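Local coordinates for protein tyrocidine synthase 2 (Brevibacillus parabrevis, PDB 6TA8) that is a multidomain non-ribosomal peptide synthetase, represented here by a condensation domain, at residues Q57-D65 and G399-T407. Residues are numbered along the deposited sequence; the frame is centred on the assembly and turned at random.
Sequences QAVMLFRED and GFTFSPLGT
Phe-62 and Thr-401 exchange both of their backbone hydrogen bonds, Phe-62 N to Thr-401 O at 2.6 Å and Thr-401 N to Phe-62 O at 3.2 Å, forming a hydrogen-bonded antiparallel pair. Two residues farther along, past the non-hydrogen-bonded pair of Leu-61 and Phe-402, Ser-403 N donates to Met-60 O at 3.0 Å.

Apolar contacts line both faces of this junction. On one, Leu-61 lays its CD1 methyl squarely over the Phe-400 ring, 4.2 Å from the centroid and 4° off the normal, a CH-pi contact. Its other methyl, CD2, lies 4.0 Å from CD2 of Phe-402, so one branched leucine serves two aromatic rings. On the opposite face, Phe-62 and Thr-401 run side by side, the beta-branched threonine offering its CG2 to the ring. Ser-403 CB, small enough for a tight place, fits between Met-60 CG and Phe-62 CB, 3.6 Å from each. The flexible Met-60 chain bends at chi2 and chi3, which brings CE within 3.3 Å of Gly-406 O. Thr-407 rests CG2 against the carbonyl O of Ala-58, while the one-carbon side chain of Ala-58 meets Thr-407 CB.

Polar groups shape the turn leaving the strand. With chi1 at 169°, Ser-403 turns OG away from its own N and forward along the chain, where it accepts from Leu-405 N in an ST turn; the same hydroxyl is hydrogen-bonded to His-157 ND1.

In the two-lobed, chloramphenicol-acetyltransferase-like fold of condensation domains, 401-402 crosses from the C-terminal half to extend the N-terminal lobe's mixed sheet, as in relatives. Strand 155-163 pairs with the other edge of strand 56-63, leaving 401-402 outermost. Helix 169-187 packs against Phe-400 and Phe-402 through Phe-176, whereas helix 122-134 covers Met-60 and Leu-405 on the other face.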
loop_
_atom_site.group_PDB
_atom_site.type_symbol
_atom_site.label_atom_id
_atom_site.label_comp_id
_atom_site.label_asym_id
_atom_site.label_seq_id
_atom_site.Cartn_x
_atom_site.Cartn_y
_atom_site.Cartn_z
ATOM N N GLN A 57 3.477 7.641 -3.393
ATOM C CA GLN A 57 4.421 6.630 -2.943
ATOM C C GLN A 57 5.699 6.812 -3.747
ATOM O O GLN A 57 5.646 7.121 -4.941
ATOM C CB GLN A 57 3.869 5.208 -3.128
ATOM C CG GLN A 57 2.854 4.787 -2.077
ATOM C CD GLN A 57 2.377 3.360 -2.267
ATOM O OE1 GLN A 57 2.507 2.788 -3.351
ATOM N NE2 GLN A 57 1.817 2.778 -1.212
ATOM N N ALA A 58 6.846 6.633 -3.097
ATOM C CA ALA A 58 8.114 6.911 -3.754
ATOM C C ALA A 58 9.190 5.968 -3.241
ATOM O O ALA A 58 9.118 5.467 -2.115
ATOM C CB ALA A 58 8.545 8.368 -3.540
ATOM N N VAL A 59 10.191 5.729 -4.090
ATOM C CA VAL A 59 11.370 4.953 -3.735
ATOM C C VAL A 59 12.603 5.723 -4.186
ATOM O O VAL A 59 12.573 6.461 -5.177
ATOM C CB VAL A 59 11.353 3.534 -4.353
ATOM C CG1 VAL A 59 10.125 2.758 -3.896
ATOM C CG2 VAL A 59 11.412 3.598 -5.876
ATOM N N MET A 60 13.693 5.558 -3.442
ATOM C CA MET A 60 14.967 6.198 -3.746
ATOM C C MET A 60 15.985 5.114 -4.066
ATOM O O MET A 60 16.313 4.295 -3.201
ATOM C CB MET A 60 15.441 7.065 -2.576
ATOM C CG MET A 60 16.768 7.771 -2.808
ATOM S SD MET A 60 16.623 9.255 -3.823
ATOM C CE MET A 60 15.775 10.358 -2.697
ATOM N N LEU A 61 16.467 5.101 -5.303
ATOM C CA LEU A 61 17.429 4.108 -5.759
ATOM C C LEU A 61 18.839 4.687 -5.743
ATOM O O LEU A 61 19.046 5.897 -5.636
ATOM C CB LEU A 61 17.065 3.614 -7.161
ATOM C CG LEU A 61 15.618 3.153 -7.343
ATOM C CD1 LEU A 61 15.360 2.736 -8.781
ATOM C CD2 LEU A 61 15.294 2.017 -6.384
ATOM N N PHE A 62 19.821 3.794 -5.858
ATOM C CA PHE A 62 21.223 4.172 -5.799
ATOM C C PHE A 62 22.024 3.299 -6.753
ATOM O O PHE A 62 21.680 2.139 -6.997
ATOM C CB PHE A 62 21.773 4.046 -4.368
ATOM C CG PHE A 62 23.255 4.285 -4.258
ATOM C CD1 PHE A 62 23.806 5.500 -4.629
ATOM C CD2 PHE A 62 24.093 3.294 -3.776
ATOM C CE1 PHE A 62 25.167 5.719 -4.527
ATOM C CE2 PHE A 62 25.453 3.508 -3.670
ATOM C CZ PHE A 62 25.991 4.721 -4.047
ATOM N N ARG A 63 23.091 3.874 -7.301
ATOM C CA ARG A 63 24.020 3.141 -8.153
ATOM C C ARG A 63 25.405 3.734 -7.951
ATOM O O ARG A 63 25.616 4.918 -8.235
ATOM C CB ARG A 63 23.603 3.212 -9.624
ATOM C CG ARG A 63 24.220 2.133 -10.497
ATOM C CD ARG A 63 23.734 2.232 -11.933
ATOM N NE ARG A 63 24.538 1.420 -12.841
ATOM C CZ ARG A 63 24.204 0.200 -13.249
ATOM N NH1 ARG A 63 23.076 -0.355 -12.829
ATOM N NH2 ARG A 63 24.997 -0.465 -14.078
ATOM N N GLU A 64 26.340 2.916 -7.459
ATOM C CA GLU A 64 27.659 3.425 -7.097
ATOM C C GLU A 64 28.393 3.994 -8.306
ATOM O O GLU A 64 29.029 5.050 -8.214
ATOM C CB GLU A 64 28.487 2.323 -6.432
ATOM C CG GLU A 64 28.443 0.981 -7.147
ATOM C CD GLU A 64 27.310 0.096 -6.663
ATOM O OE1 GLU A 64 27.543 -0.731 -5.755
ATOM O OE2 GLU A 64 26.186 0.228 -7.190
ATOM N N ASP A 65 28.315 3.314 -9.449
ATOM C CA ASP A 65 28.930 3.823 -10.669
ATOM C C ASP A 65 28.093 4.901 -11.344
ATOM O O ASP A 65 28.514 5.431 -12.379
ATOM C CB ASP A 65 29.190 2.677 -11.652
ATOM C CG ASP A 65 27.975 1.797 -11.862
ATOM O OD1 ASP A 65 27.307 1.460 -10.863
ATOM O OD2 ASP A 65 27.690 1.443 -13.025
ATOM N N GLY A 399 19.575 -5.176 -10.328
ATOM C CA GLY A 399 20.714 -4.537 -10.956
ATOM C C GLY A 399 21.172 -3.291 -10.228
ATOM O O GLY A 399 22.333 -2.884 -10.345
ATOM N N PHE A 400 20.267 -2.674 -9.474
ATOM C CA PHE A 400 20.556 -1.479 -8.701
ATOM C C PHE A 400 20.550 -1.813 -7.210
ATOM O O PHE A 400 20.500 -2.981 -6.809
ATOM C CB PHE A 400 19.549 -0.375 -9.041
ATOM C CG PHE A 400 18.113 -0.834 -9.049
ATOM C CD1 PHE A 400 17.471 -1.183 -7.870
ATOM C CD2 PHE A 400 17.404 -0.909 -10.237
ATOM C CE1 PHE A 400 16.154 -1.604 -7.877
ATOM C CE2 PHE A 400 16.084 -1.328 -10.249
ATOM C CZ PHE A 400 15.461 -1.676 -9.067
ATOM N N THR A 401 20.600 -0.773 -6.383
ATOM C CA THR A 401 20.466 -0.916 -4.943
ATOM C C THR A 401 19.626 0.235 -4.412
ATOM O O THR A 401 19.518 1.293 -5.037
ATOM C CB THR A 401 21.829 -0.953 -4.233
ATOM O OG1 THR A 401 21.640 -0.799 -2.821
ATOM C CG2 THR A 401 22.729 0.159 -4.743
ATOM N N PHE A 402 19.021 0.014 -3.249
ATOM C CA PHE A 402 18.169 1.013 -2.623
ATOM C C PHE A 402 19.019 1.964 -1.790
ATOM O O PHE A 402 19.836 1.525 -0.973
ATOM C CB PHE A 402 17.102 0.343 -1.756
ATOM C CG PHE A 402 16.092 -0.444 -2.542
ATOM C CD1 PHE A 402 16.349 -1.754 -2.912
ATOM C CD2 PHE A 402 14.887 0.128 -2.917
ATOM C CE1 PHE A 402 15.423 -2.480 -3.638
ATOM C CE2 PHE A 402 13.956 -0.592 -3.643
ATOM C CZ PHE A 402 14.225 -1.898 -4.004
ATOM N N SER A 403 18.824 3.261 -2.004
ATOM C CA SER A 403 19.633 4.261 -1.329
ATOM C C SER A 403 19.222 4.386 0.137
ATOM O O SER A 403 18.044 4.248 0.476
ATOM C CB SER A 403 19.497 5.614 -2.021
ATOM O OG SER A 403 20.074 6.648 -1.242
ATOM N N PRO A 404 20.183 4.647 1.029
ATOM C CA PRO A 404 19.843 4.835 2.449
ATOM C C PRO A 404 19.075 6.115 2.731
ATOM O O PRO A 404 18.579 6.281 3.855
ATOM C CB PRO A 404 21.215 4.856 3.142
ATOM C CG PRO A 404 22.187 4.313 2.128
ATOM C CD PRO A 404 21.634 4.687 0.796
ATOM N N LEU A 405 18.956 7.017 1.761
ATOM C CA LEU A 405 18.281 8.285 1.976
ATOM C C LEU A 405 16.766 8.104 1.971
ATOM O O LEU A 405 16.227 7.125 1.446
ATOM C CB LEU A 405 18.683 9.297 0.905
ATOM C CG LEU A 405 20.182 9.517 0.709
ATOM C CD1 LEU A 405 20.425 10.614 -0.313
ATOM C CD2 LEU A 405 20.850 9.852 2.033
ATOM N N GLY A 406 16.078 9.075 2.569
ATOM C CA GLY A 406 14.633 9.069 2.578
ATOM C C GLY A 406 14.046 9.589 1.279
ATOM O O GLY A 406 14.735 10.130 0.416
ATOM N N THR A 407 12.734 9.413 1.149
ATOM C CA THR A 407 12.006 9.842 -0.037
ATOM C C THR A 407 11.376 11.220 0.112
ATOM O O THR A 407 10.841 11.746 -0.870
ATOM C CB THR A 407 10.907 8.828 -0.379
ATOM O OG1 THR A 407 9.870 8.900 0.608
ATOM C CG2 THR A 407 11.474 7.418 -0.406
#